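Long-range contacts in EmGH1 (Erythrobacter marinus, PDB 5Z87), which probably hydrolyses beta-glucosidic bonds in small glucosides or at the ends of sugar chains, as a family 3 glycoside hydrolase: residues Met530-Asn535 against Glu563-Leu568; Phe121-Phe126 against Arg375-Lys380; Pro155-Gln160 against Lys406-Arg411; Trp197-His202 against Leu625-Val630. One frame throughout, in Å; residues are numbered along the deposited sequence.

Interaction 1. Residues Met530-Asn535 against Glu563-Leu568; sequences MCLGGN and ELAEAL
Met530 and Ala565 bring strand 530-533 and helix 563-568 closest, their CA atoms 7.3 Å apart. The two short axes approach to 10.1 Å and run nearly antiparallel, at 155°, so the helix lies along the strand on one side of it. Met530 and Leu532, alternate residues of the strand, both send their CB toward the helix. The Met530 chain runs out straight through chi2 and then turns at chi3 (-75°), which lays the thioether against the helix. There SD sits 3.8 Å from the backbone CA of Ala565 and equally close to CD1 of Leu568, while CE ends 3.9 Å from the CB of Ala565. Met530 and Leu568 pass each other in opposite senses, side by side. This is helix-on-sheet packing in the alpha/beta C-terminal domain of a family 3 glycoside hydrolase: strand 527-533 lies inside the mixed sheet, hydrogen-bonded through its backbone to Val578 and Val440, and helix 561-569 covers it. Leu532 meets the helix further along the strand, its CD2 3.9 Å from CD2 of Leu564, methyl to methyl, and its CD1 4.2 Å from the CB of Ala565. The small Ala565 therefore receives both strand side chains. Leu590 of helix 588-593 touches Met530 and Ala565, and Ile515 of helix 508-522 touches Leu564, extending the apolar layer.

Interaction 2. Residues Phe121-Phe126 against Arg375-Lys380; sequences FGIPAF and RILAAK
Phe126 lays its ring beside the last turn of segment 375-380, where Lys380 and Ala379 meet it. The CB of Ala379 comes in at the ring edge, in its plane, 3.8 Å from CZ. The aliphatic part of Lys380 passes the ring obliquely, CG 3.5 Å from CE2. Beyond CG the lysine chain is fully extended, and that carries its ammonium past the ring to the backbone of the loop: NZ donates to the carbonyl O of Pro124 at 3.0 Å, lying in the carbonyl plane with a C=O...N angle of 150°. Ile123 crosses the same chain at about a right angle, its CG2 3.7 Å from NZ, and its other branch puts CD1 4.0 Å from CD2 of Leu377. The contact joins helix 366-382 to the loop that leads into strand 126-129 of the N-terminal domain, whose sequence belongs to the TIM-barrel clan. Gln62 OE1 and the carbonyl of Gly90 also accept from NZ. The buried ammonium is thus gripped by three amide-type carbonyl oxygens; their dipoles would be expected to stabilise its positive charge, while its methylenes serve as part of the apolar core.

Interaction 3. Residues Pro155-Gln160 against Lys406-Arg411; sequences PDMVRQ and KLLARR
Leu408 and Arg411, one turn apart, carry segment 406-411 against Met157 and Gln160 of segment 155-160. This is an antiparallel helix pair, the short axes 10.9 Å apart at closest approach and inclined at 153°, and it joins helix 155-171, from the sequence of the family 3 N-terminal domain, to helix 403-416. Leu408 has its CG anti to the backbone N, and the two methyls divide the work: CD2 presses on the main chain of Gln160, 3.6 Å from its carbonyl O, while CD1 lies 3.8 Å from NE2 of the same residue's amide. The leucine and glutamine side chains cross at a slant, and CE of Met157 touches CD1 only loosely, at 4.4 Å. At Arg411 the side chain bends at chi3 (-45°), and it crosses the Met157 side chain at about a right angle. The Met157 methyl also packs on the arginine backbone, CE 3.8 Å from its carbonyl C. Met157 is buried, also touching Met412 and Glu415 of helix 403-416, whereas Arg411 is exposed, so the pairing runs from packed interior to surface. Gln160 approaches the guanidinium at its edge, the amide and guanidinium planes only 25° apart, with NE2 3.7 Å from NH2, two N-H groups side by side without a hydrogen bond; the methyl CE of Met157 lies over one face, 4.2 Å above the plane and displaced toward the rim.

Interaction 4. Residues Trp197-His202 against Leu625-Val630; sequences WGEDPH and LPVTIV
Glu199 meets Pro626 and Thr628 through both its backbone and its carboxylate. Its amide N donates to the carbonyl O of Pro626 at 3.2 Å in a nearly straight bond, 163° at the hydrogen. The side chain starts with CG between the backbone N and the carbonyl carbon (chi1 73°) and then extends, carrying the carboxylate to Thr628. There the backbone N of Thr628 donates to OE1 at 2.7 Å, arriving from above the carboxylate plane, and its hydroxyl OG1 donates to OE2 at 2.9 Å from the syn side. OE2 also accepts from the backbone N of Tyr640. Pro626 O has further company: a water donates to it and to Trp197 O, at 2.8 Å each, and accepts from Asp200 N at 2.9 Å, bridging the two segments. The CA of Gly198 makes a C-H...O contact with the same Pro626 oxygen, which sits where a side chain would otherwise point, and lies 3.7 Å from CG1 of Val627. Asp200 is the N-cap of helix 201-216, its OD2 accepting from Val203 N, while OD1 bonds Tyr640 OH. The contact ties the start of that helix, in the N-terminal domain, to a loop of the C-terminal domain. Three donors on the buried carboxylate of Glu199 should hold its rotation, and the N-H and O-H dipoles would help to stabilise a negative charge on it.

Interactions 1, 2 and 4 are buried, whereas interaction 3 runs from interior to surface. Interactions 1 and 2 lie on opposite sides of the chain's centre, about 51 Å apart between centres, each within a single domain: the first is purely apolar helix-on-sheet packing, the second adds a buried ammonium to an apolar core. Interaction 4 is the most polar and joins the N- and C-terminal domains; along the chain its loop encloses interaction 1. Interactions 3 and 4 are the pair that touch, CG2 of Val158 packing 3.8 Å from CZ3 of Trp197, so the helix pair of 155-160 and 406-411 adjoins the domain junction.

Interaction 1. Residues Met530-Asn535 against Glu563-Leu568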
loop_
_atom_site.group_PDB
_atom_site.type_symbol
_atom_site.label_atom_id
_atom_site.label_comp_id
_atom_site.label_asym_id
_atom_site.label_seq_id
_atom_site.Cartn_x
_atom_site.Cartn_y
_atom_site.Cartn_z
ATOM N N MET A 530 0.566 1.159 -34.876
ATOM C CA MET A 530 -0.204 1.926 -33.902
ATOM C C MET A 530 0.726 2.498 -32.834
ATOM O O MET A 530 1.490 1.756 -32.201
ATOM C CB MET A 530 -1.278 1.049 -33.269
ATOM C CG MET A 530 -1.974 0.149 -34.284
ATOM S SD MET A 530 -3.427 -0.671 -33.622
ATOM C CE MET A 530 -2.676 -1.933 -32.580
ATOM N N CYS A 531 0.658 3.818 -32.644
ATOM C CA CYS A 531 1.470 4.557 -31.675
ATOM C C CYS A 531 0.552 5.010 -30.545
ATOM O O CYS A 531 -0.211 5.971 -30.696
ATOM C CB CYS A 531 2.165 5.735 -32.344
ATOM S SG CYS A 531 3.249 5.214 -33.690
ATOM N N LEU A 532 0.623 4.304 -29.416
ATOM C CA LEU A 532 -0.320 4.463 -28.316
ATOM C C LEU A 532 0.443 4.615 -26.997
ATOM O O LEU A 532 1.674 4.510 -26.940
ATOM C CB LEU A 532 -1.282 3.268 -28.253
ATOM C CG LEU A 532 -1.820 2.695 -29.570
ATOM C CD1 LEU A 532 -2.365 1.303 -29.358
ATOM C CD2 LEU A 532 -2.900 3.592 -30.113
ATOM N N GLY A 533 -0.306 4.866 -25.925
ATOM C CA GLY A 533 0.265 4.861 -24.591
ATOM C C GLY A 533 -0.340 5.920 -23.699
ATOM O O GLY A 533 -1.531 5.866 -23.356
ATOM N N GLY A 534 0.481 6.893 -23.311
ATOM C CA GLY A 534 0.036 8.023 -22.521
ATOM C C GLY A 534 0.885 9.208 -22.913
ATOM O O GLY A 534 1.751 9.097 -23.777
ATOM N N ASN A 535 0.642 10.356 -22.287
ATOM C CA ASN A 535 1.471 11.517 -22.597
ATOM C C ASN A 535 1.815 12.239 -21.300
ATOM O O ASN A 535 1.502 11.780 -20.192
ATOM C CB ASN A 535 0.796 12.438 -23.631
ATOM C CG ASN A 535 -0.528 13.000 -23.154
ATOM O OD1 ASN A 535 -0.756 13.169 -21.956
ATOM N ND2 ASN A 535 -1.412 13.300 -24.099
ATOM N N GLU A 563 -10.217 0.876 -27.996
ATOM C CA GLU A 563 -11.206 0.896 -29.070
ATOM C C GLU A 563 -10.531 1.053 -30.425
ATOM O O GLU A 563 -10.770 0.263 -31.347
ATOM C CB GLU A 563 -12.215 2.022 -28.829
ATOM C CG GLU A 563 -13.474 1.898 -29.665
ATOM C CD GLU A 563 -14.563 2.855 -29.237
ATOM O OE1 GLU A 563 -14.527 3.320 -28.072
ATOM O OE2 GLU A 563 -15.461 3.136 -30.069
ATOM N N LEU A 564 -9.651 2.051 -30.553
ATOM C CA LEU A 564 -8.953 2.259 -31.818
ATOM C C LEU A 564 -8.143 1.031 -32.207
ATOM O O LEU A 564 -8.144 0.620 -33.376
ATOM C CB LEU A 564 -8.044 3.487 -31.722
ATOM C CG LEU A 564 -6.977 3.642 -32.812
ATOM C CD1 LEU A 564 -7.609 3.992 -34.179
ATOM C CD2 LEU A 564 -5.928 4.678 -32.404
ATOM N N ALA A 565 -7.449 0.427 -31.238
ATOM C CA ALA A 565 -6.576 -0.696 -31.547
ATOM C C ALA A 565 -7.372 -1.894 -32.039
ATOM O O ALA A 565 -6.996 -2.534 -33.029
ATOM C CB ALA A 565 -5.750 -1.072 -30.323
ATOM N N GLU A 566 -8.473 -2.215 -31.359
ATOM C CA GLU A 566 -9.282 -3.346 -31.795
ATOM C C GLU A 566 -9.938 -3.084 -33.151
ATOM O O GLU A 566 -10.097 -4.018 -33.949
ATOM C CB GLU A 566 -10.329 -3.675 -30.732
ATOM C CG GLU A 566 -9.719 -3.939 -29.365
ATOM C CD GLU A 566 -10.732 -4.465 -28.373
ATOM O OE1 GLU A 566 -11.312 -3.652 -27.607
ATOM O OE2 GLU A 566 -10.951 -5.695 -28.371
ATOM N N ALA A 567 -10.301 -1.827 -33.440
ATOM C CA ALA A 567 -10.897 -1.514 -34.736
ATOM C C ALA A 567 -9.915 -1.778 -35.865
ATOM O O ALA A 567 -10.298 -2.300 -36.917
ATOM C CB ALA A 567 -11.373 -0.064 -34.776
ATOM N N LEU A 568 -8.643 -1.434 -35.664
ATOM C CA LEU A 568 -7.634 -1.650 -36.698
ATOM C C LEU A 568 -7.239 -3.116 -36.791
ATOM O O LEU A 568 -6.981 -3.630 -37.890
ATOM C CB LEU A 568 -6.399 -0.783 -36.422
ATOM C CG LEU A 568 -6.640 0.732 -36.502
ATOM C CD1 LEU A 568 -5.414 1.532 -36.053
ATOM C CD2 LEU A 568 -7.055 1.142 -37.928
#

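Interaction 2. Residues Phe121-Phe126 against Arg375-Lys380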
loop_
_atom_site.group_PDB
_atom_site.type_symbol
_atom_site.label_atom_id
_atom_site.label_comp_id
_atom_site.label_asym_id
_atom_site.label_seq_id
_atom_site.Cartn_x
_atom_site.Cartn_y
_atom_site.Cartn_z
ATOM N N PHE A 121 33.668 38.851 -0.572
ATOM C CA PHE A 121 34.675 37.880 -0.988
ATOM C C PHE A 121 34.436 37.336 -2.393
ATOM O O PHE A 121 35.112 36.387 -2.805
ATOM C CB PHE A 121 34.727 36.733 0.021
ATOM C CG PHE A 121 34.865 37.195 1.438
ATOM C CD1 PHE A 121 36.124 37.452 1.980
ATOM C CD2 PHE A 121 33.738 37.421 2.220
ATOM C CE1 PHE A 121 36.255 37.902 3.290
ATOM C CE2 PHE A 121 33.860 37.863 3.530
ATOM C CZ PHE A 121 35.121 38.101 4.063
ATOM N N GLY A 122 33.501 37.909 -3.138
ATOM C CA GLY A 122 33.280 37.482 -4.510
ATOM C C GLY A 122 32.696 36.093 -4.670
ATOM O O GLY A 122 32.966 35.430 -5.681
ATOM N N ILE A 123 31.900 35.631 -3.707
ATOM C CA ILE A 123 31.283 34.306 -3.787
ATOM C C ILE A 123 30.246 34.308 -4.907
ATOM O O ILE A 123 29.284 35.089 -4.858
ATOM C CB ILE A 123 30.655 33.901 -2.444
ATOM C CG1 ILE A 123 31.677 34.059 -1.307
ATOM C CG2 ILE A 123 30.084 32.459 -2.519
ATOM C CD1 ILE A 123 31.086 33.960 0.117
ATOM N N PRO A 124 30.407 33.489 -5.940
ATOM C CA PRO A 124 29.361 33.370 -6.961
ATOM C C PRO A 124 28.209 32.502 -6.458
ATOM O O PRO A 124 28.302 31.813 -5.442
ATOM C CB PRO A 124 30.085 32.713 -8.151
ATOM C CG PRO A 124 31.552 32.591 -7.726
ATOM C CD PRO A 124 31.539 32.593 -6.227
ATOM N N ALA A 125 27.105 32.564 -7.191
ATOM C CA ALA A 125 25.954 31.715 -6.911
ATOM C C ALA A 125 26.141 30.319 -7.497
ATOM O O ALA A 125 26.771 30.143 -8.542
ATOM C CB ALA A 125 24.687 32.348 -7.486
ATOM N N PHE A 126 25.611 29.310 -6.797
ATOM C CA PHE A 126 25.260 28.070 -7.484
ATOM C C PHE A 126 24.139 28.389 -8.465
ATOM O O PHE A 126 23.235 29.170 -8.161
ATOM C CB PHE A 126 24.805 26.979 -6.500
ATOM C CG PHE A 126 25.897 26.002 -6.117
ATOM C CD1 PHE A 126 26.631 25.332 -7.085
ATOM C CD2 PHE A 126 26.199 25.766 -4.784
ATOM C CE1 PHE A 126 27.645 24.442 -6.725
ATOM C CE2 PHE A 126 27.216 24.868 -4.419
ATOM C CZ PHE A 126 27.932 24.211 -5.389
ATOM N N ARG A 375 29.258 23.949 4.538
ATOM C CA ARG A 375 29.017 22.894 3.552
ATOM C C ARG A 375 28.825 23.488 2.166
ATOM O O ARG A 375 29.436 23.035 1.187
ATOM C CB ARG A 375 27.784 22.067 3.946
ATOM C CG ARG A 375 27.995 21.160 5.129
ATOM C CD ARG A 375 26.737 21.017 5.958
ATOM N NE ARG A 375 26.899 19.975 6.965
ATOM C CZ ARG A 375 25.927 19.520 7.749
ATOM N NH1 ARG A 375 24.699 20.012 7.657
ATOM N NH2 ARG A 375 26.191 18.571 8.634
ATOM N N ILE A 376 27.975 24.515 2.078
ATOM C CA ILE A 376 27.708 25.208 0.819
ATOM C C ILE A 376 29.000 25.745 0.211
ATOM O O ILE A 376 29.282 25.540 -0.977
ATOM C CB ILE A 376 26.699 26.341 1.053
ATOM C CG1 ILE A 376 25.363 25.778 1.524
ATOM C CG2 ILE A 376 26.543 27.184 -0.218
ATOM C CD1 ILE A 376 24.687 24.927 0.473
ATOM N N LEU A 377 29.792 26.462 1.018
ATOM C CA LEU A 377 31.044 27.044 0.532
ATOM C C LEU A 377 32.000 25.967 0.039
ATOM O O LEU A 377 32.639 26.125 -1.007
ATOM C CB LEU A 377 31.692 27.866 1.643
ATOM C CG LEU A 377 30.876 29.108 1.998
ATOM C CD1 LEU A 377 31.485 29.796 3.214
ATOM C CD2 LEU A 377 30.793 30.050 0.812
ATOM N N ALA A 378 32.094 24.851 0.765
ATOM C CA ALA A 378 33.007 23.791 0.350
ATOM C C ALA A 378 32.586 23.215 -0.993
ATOM O O ALA A 378 33.435 22.925 -1.850
ATOM C CB ALA A 378 33.072 22.700 1.420
ATOM N N ALA A 379 31.274 23.071 -1.203
ATOM C CA ALA A 379 30.791 22.582 -2.487
ATOM C C ALA A 379 31.131 23.568 -3.595
ATOM O O ALA A 379 31.542 23.163 -4.691
ATOM C CB ALA A 379 29.280 22.322 -2.422
ATOM N N LYS A 380 30.997 24.869 -3.319
ATOM C CA LYS A 380 31.319 25.871 -4.336
ATOM C C LYS A 380 32.802 25.821 -4.712
ATOM O O LYS A 380 33.150 25.860 -5.898
ATOM C CB LYS A 380 30.920 27.265 -3.847
ATOM C CG LYS A 380 29.432 27.436 -3.687
ATOM C CD LYS A 380 29.034 28.833 -3.253
ATOM C CE LYS A 380 27.546 29.064 -3.581
ATOM N NZ LYS A 380 27.019 30.389 -3.131
#

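Interaction 3. Residues Pro155-Gln160 against Lys406-Arg411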
loop_
_atom_site.group_PDB
_atom_site.type_symbol
_atom_site.label_atom_id
_atom_site.label_comp_id
_atom_site.label_asym_id
_atom_site.label_seq_id
_atom_site.Cartn_x
_atom_site.Cartn_y
_atom_site.Cartn_z
ATOM N N PRO A 155 24.837 0.740 -18.337
ATOM C CA PRO A 155 25.308 1.852 -17.496
ATOM C C PRO A 155 26.509 2.573 -18.088
ATOM O O PRO A 155 26.684 3.771 -17.830
ATOM C CB PRO A 155 25.629 1.179 -16.153
ATOM C CG PRO A 155 25.637 -0.300 -16.422
ATOM C CD PRO A 155 24.762 -0.534 -17.599
ATOM N N ASP A 156 27.320 1.891 -18.903
ATOM C CA ASP A 156 28.413 2.564 -19.600
ATOM C C ASP A 156 27.883 3.664 -20.509
ATOM O O ASP A 156 28.468 4.752 -20.587
ATOM C CB ASP A 156 29.241 1.552 -20.401
ATOM C CG ASP A 156 28.410 0.793 -21.452
ATOM O OD1 ASP A 156 27.184 0.611 -21.274
ATOM O OD2 ASP A 156 28.991 0.373 -22.468
ATOM N N MET A 157 26.762 3.419 -21.187
ATOM C CA MET A 157 26.214 4.480 -22.019
ATOM C C MET A 157 25.498 5.538 -21.190
ATOM O O MET A 157 25.445 6.708 -21.599
ATOM C CB MET A 157 25.279 3.888 -23.068
ATOM C CG MET A 157 26.011 3.097 -24.146
ATOM S SD MET A 157 24.868 2.409 -25.363
ATOM C CE MET A 157 24.013 3.876 -25.939
ATOM N N VAL A 158 24.945 5.149 -20.033
ATOM C CA VAL A 158 24.347 6.123 -19.120
ATOM C C VAL A 158 25.382 7.165 -18.707
ATOM O O VAL A 158 25.110 8.373 -18.716
ATOM C CB VAL A 158 23.746 5.413 -17.891
ATOM C CG1 VAL A 158 23.334 6.427 -16.843
ATOM C CG2 VAL A 158 22.559 4.544 -18.293
ATOM N N ARG A 159 26.586 6.704 -18.341
ATOM C CA ARG A 159 27.656 7.618 -17.948
ATOM C C ARG A 159 27.978 8.610 -19.065
ATOM O O ARG A 159 28.139 9.812 -18.815
ATOM C CB ARG A 159 28.899 6.817 -17.556
ATOM C CG ARG A 159 29.994 7.663 -16.933
ATOM C CD ARG A 159 31.380 7.052 -17.101
ATOM N NE ARG A 159 31.773 6.936 -18.509
ATOM C CZ ARG A 159 32.127 7.955 -19.300
ATOM N NH1 ARG A 159 32.143 9.209 -18.841
ATOM N NH2 ARG A 159 32.457 7.720 -20.567
ATOM N N GLN A 160 28.045 8.124 -20.310
ATOM C CA GLN A 160 28.279 8.994 -21.461
ATOM C C GLN A 160 27.151 10.002 -21.643
ATOM O O GLN A 160 27.399 11.172 -21.964
ATOM C CB GLN A 160 28.420 8.160 -22.736
ATOM C CG GLN A 160 29.627 7.268 -22.796
ATOM C CD GLN A 160 29.530 6.287 -23.948
ATOM O OE1 GLN A 160 29.860 5.118 -23.806
ATOM N NE2 GLN A 160 29.056 6.761 -25.094
ATOM N N LYS A 406 23.507 14.201 -30.497
ATOM C CA LYS A 406 22.302 13.661 -31.126
ATOM C C LYS A 406 22.478 12.182 -31.458
ATOM O O LYS A 406 21.549 11.383 -31.277
ATOM C CB LYS A 406 21.954 14.458 -32.381
ATOM C CG LYS A 406 21.450 15.858 -32.099
ATOM C CD LYS A 406 20.804 16.503 -33.335
ATOM C CE LYS A 406 21.845 16.835 -34.402
ATOM N NZ LYS A 406 21.320 17.802 -35.412
ATOM N N LEU A 407 23.674 11.790 -31.904
ATOM C CA LEU A 407 23.890 10.387 -32.234
ATOM C C LEU A 407 23.864 9.519 -30.980
ATOM O O LEU A 407 23.289 8.418 -30.988
ATOM C CB LEU A 407 25.198 10.218 -32.997
ATOM C CG LEU A 407 25.659 8.765 -33.141
ATOM C CD1 LEU A 407 24.657 7.929 -33.954
ATOM C CD2 LEU A 407 27.053 8.704 -33.741
ATOM N N LEU A 408 24.458 10.004 -29.886
ATOM C CA LEU A 408 24.344 9.291 -28.621
ATOM C C LEU A 408 22.878 9.116 -28.226
ATOM O O LEU A 408 22.460 8.021 -27.835
ATOM C CB LEU A 408 25.123 10.024 -27.530
ATOM C CG LEU A 408 25.075 9.398 -26.132
ATOM C CD1 LEU A 408 25.569 7.958 -26.168
ATOM C CD2 LEU A 408 25.901 10.217 -25.148
ATOM N N ALA A 409 22.070 10.168 -28.377
ATOM C CA ALA A 409 20.651 10.058 -28.058
ATOM C C ALA A 409 19.952 9.019 -28.935
ATOM O O ALA A 409 19.050 8.305 -28.471
ATOM C CB ALA A 409 19.981 11.418 -28.205
ATOM N N ARG A 410 20.340 8.933 -30.207
ATOM C CA ARG A 410 19.807 7.889 -31.077
ATOM C C ARG A 410 20.247 6.504 -30.613
ATOM O O ARG A 410 19.419 5.590 -30.470
ATOM C CB ARG A 410 20.252 8.150 -32.515
ATOM C CG ARG A 410 20.159 6.961 -33.433
ATOM C CD ARG A 410 18.918 7.064 -34.270
ATOM N NE ARG A 410 19.210 7.274 -35.686
ATOM C CZ ARG A 410 18.931 6.380 -36.631
ATOM N NH1 ARG A 410 18.357 5.221 -36.295
ATOM N NH2 ARG A 410 19.213 6.644 -37.904
ATOM N N ARG A 411 21.549 6.331 -30.352
ATOM C CA ARG A 411 22.045 5.018 -29.947
ATOM C C ARG A 411 21.447 4.567 -28.614
ATOM O O ARG A 411 21.208 3.367 -28.412
ATOM C CB ARG A 411 23.573 5.030 -29.870
ATOM C CG ARG A 411 24.263 4.733 -31.200
ATOM C CD ARG A 411 25.670 4.161 -30.996
ATOM N NE ARG A 411 26.434 4.887 -29.974
ATOM C CZ ARG A 411 27.081 4.318 -28.952
ATOM N NH1 ARG A 411 27.071 2.993 -28.804
ATOM N NH2 ARG A 411 27.746 5.078 -28.076
#

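Interaction 4. Residues Trp197-His202 against Leu625-Val630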
loop_
_atom_site.group_PDB
_atom_site.type_symbol
_atom_site.label_atom_id
_atom_site.label_comp_id
_atom_site.label_asym_id
_atom_site.label_seq_id
_atom_site.Cartn_x
_atom_site.Cartn_y
_atom_site.Cartn_z
ATOM N N TRP A 197 14.561 4.936 -12.188
ATOM C CA TRP A 197 15.193 3.838 -12.902
ATOM C C TRP A 197 14.571 2.490 -12.552
ATOM O O TRP A 197 15.204 1.446 -12.724
ATOM C CB TRP A 197 16.703 3.867 -12.643
ATOM C CG TRP A 197 17.284 5.135 -13.260
ATOM C CD1 TRP A 197 17.138 6.408 -12.790
ATOM C CD2 TRP A 197 18.003 5.251 -14.502
ATOM N NE1 TRP A 197 17.741 7.303 -13.638
ATOM C CE2 TRP A 197 18.291 6.619 -14.691
ATOM C CE3 TRP A 197 18.458 4.326 -15.456
ATOM C CZ2 TRP A 197 19.009 7.089 -15.801
ATOM C CZ3 TRP A 197 19.179 4.795 -16.547
ATOM C CH2 TRP A 197 19.443 6.163 -16.711
ATOM N N GLY A 198 13.339 2.487 -12.087
ATOM C CA GLY A 198 12.614 1.249 -11.942
ATOM C C GLY A 198 12.403 0.863 -10.496
ATOM O O GLY A 198 12.525 1.674 -9.575
ATOM N N GLU A 199 12.085 -0.418 -10.304
ATOM C CA GLU A 199 11.774 -0.961 -8.993
ATOM C C GLU A 199 12.959 -1.647 -8.315
ATOM O O GLU A 199 12.885 -1.933 -7.117
ATOM C CB GLU A 199 10.608 -1.967 -9.113
ATOM C CG GLU A 199 10.979 -3.317 -9.758
ATOM C CD GLU A 199 9.758 -4.211 -10.053
ATOM O OE1 GLU A 199 8.674 -3.662 -10.355
ATOM O OE2 GLU A 199 9.891 -5.458 -9.992
ATOM N N ASP A 200 14.011 -1.939 -9.031
ATOM C CA ASP A 200 15.016 -2.816 -8.428
ATOM C C ASP A 200 16.120 -2.010 -7.749
ATOM O O ASP A 200 16.701 -1.118 -8.379
ATOM C CB ASP A 200 15.642 -3.716 -9.470
ATOM C CG ASP A 200 16.707 -4.602 -8.879
ATOM O OD1 ASP A 200 16.383 -5.360 -7.942
ATOM O OD2 ASP A 200 17.862 -4.535 -9.337
ATOM N N PRO A 201 16.460 -2.325 -6.489
ATOM C CA PRO A 201 17.538 -1.572 -5.818
ATOM C C PRO A 201 18.879 -1.685 -6.516
ATOM O O PRO A 201 19.602 -0.679 -6.614
ATOM C CB PRO A 201 17.562 -2.184 -4.413
ATOM C CG PRO A 201 16.146 -2.691 -4.203
ATOM C CD PRO A 201 15.777 -3.248 -5.563
ATOM N N HIS A 202 19.230 -2.864 -7.035
ATOM C CA HIS A 202 20.532 -2.991 -7.689
ATOM C C HIS A 202 20.607 -2.146 -8.957
ATOM O O HIS A 202 21.604 -1.451 -9.187
ATOM C CB HIS A 202 20.838 -4.454 -8.008
ATOM C CG HIS A 202 22.108 -4.645 -8.776
ATOM N ND1 HIS A 202 23.349 -4.652 -8.172
ATOM C CD2 HIS A 202 22.334 -4.809 -10.103
ATOM C CE1 HIS A 202 24.282 -4.830 -9.090
ATOM N NE2 HIS A 202 23.694 -4.930 -10.270
ATOM N N LEU A 625 12.651 -4.855 -19.354
ATOM C CA LEU A 625 11.812 -4.082 -18.433
ATOM C C LEU A 625 12.537 -3.865 -17.106
ATOM O O LEU A 625 13.089 -4.822 -16.537
ATOM C CB LEU A 625 10.483 -4.789 -18.204
ATOM C CG LEU A 625 9.504 -4.597 -19.362
ATOM C CD1 LEU A 625 8.263 -5.448 -19.150
ATOM C CD2 LEU A 625 9.139 -3.117 -19.530
ATOM N N PRO A 626 12.610 -2.631 -16.604
ATOM C CA PRO A 626 13.200 -2.390 -15.275
ATOM C C PRO A 626 12.167 -2.343 -14.155
ATOM O O PRO A 626 12.534 -2.016 -13.016
ATOM C CB PRO A 626 13.852 -1.018 -15.464
ATOM C CG PRO A 626 12.849 -0.293 -16.376
ATOM C CD PRO A 626 12.295 -1.366 -17.302
ATOM N N VAL A 627 10.907 -2.628 -14.474
ATOM C CA VAL A 627 9.825 -2.766 -13.514
ATOM C C VAL A 627 9.075 -4.046 -13.848
ATOM O O VAL A 627 9.204 -4.602 -14.942
ATOM C CB VAL A 627 8.850 -1.572 -13.555
ATOM C CG1 VAL A 627 9.482 -0.326 -12.989
ATOM C CG2 VAL A 627 8.374 -1.350 -15.005
ATOM N N THR A 628 8.257 -4.495 -12.902
ATOM C CA THR A 628 7.264 -5.522 -13.171
ATOM C C THR A 628 6.014 -4.836 -13.700
ATOM O O THR A 628 5.637 -3.769 -13.214
ATOM C CB THR A 628 6.940 -6.321 -11.903
ATOM O OG1 THR A 628 8.082 -7.084 -11.524
ATOM C CG2 THR A 628 5.763 -7.282 -12.132
ATOM N N ILE A 629 5.379 -5.427 -14.708
ATOM C CA ILE A 629 4.106 -4.902 -15.200
ATOM C C ILE A 629 2.991 -5.801 -14.674
ATOM O O ILE A 629 2.852 -6.949 -15.114
ATOM C CB ILE A 629 4.068 -4.812 -16.731
ATOM C CG1 ILE A 629 5.211 -3.921 -17.259
ATOM C CG2 ILE A 629 2.705 -4.290 -17.160
ATOM C CD1 ILE A 629 5.129 -2.473 -16.770
ATOM N N VAL A 630 2.198 -5.297 -13.722
ATOM C CA VAL A 630 1.087 -6.085 -13.194
ATOM C C VAL A 630 -0.059 -6.062 -14.194
ATOM O O VAL A 630 -0.141 -5.189 -15.060
ATOM C CB VAL A 630 0.628 -5.579 -11.815
ATOM C CG1 VAL A 630 1.782 -5.654 -10.799
ATOM C CG2 VAL A 630 0.101 -4.153 -11.924
HETATM O O HOH W 1 14.940 -1.205 -11.727
#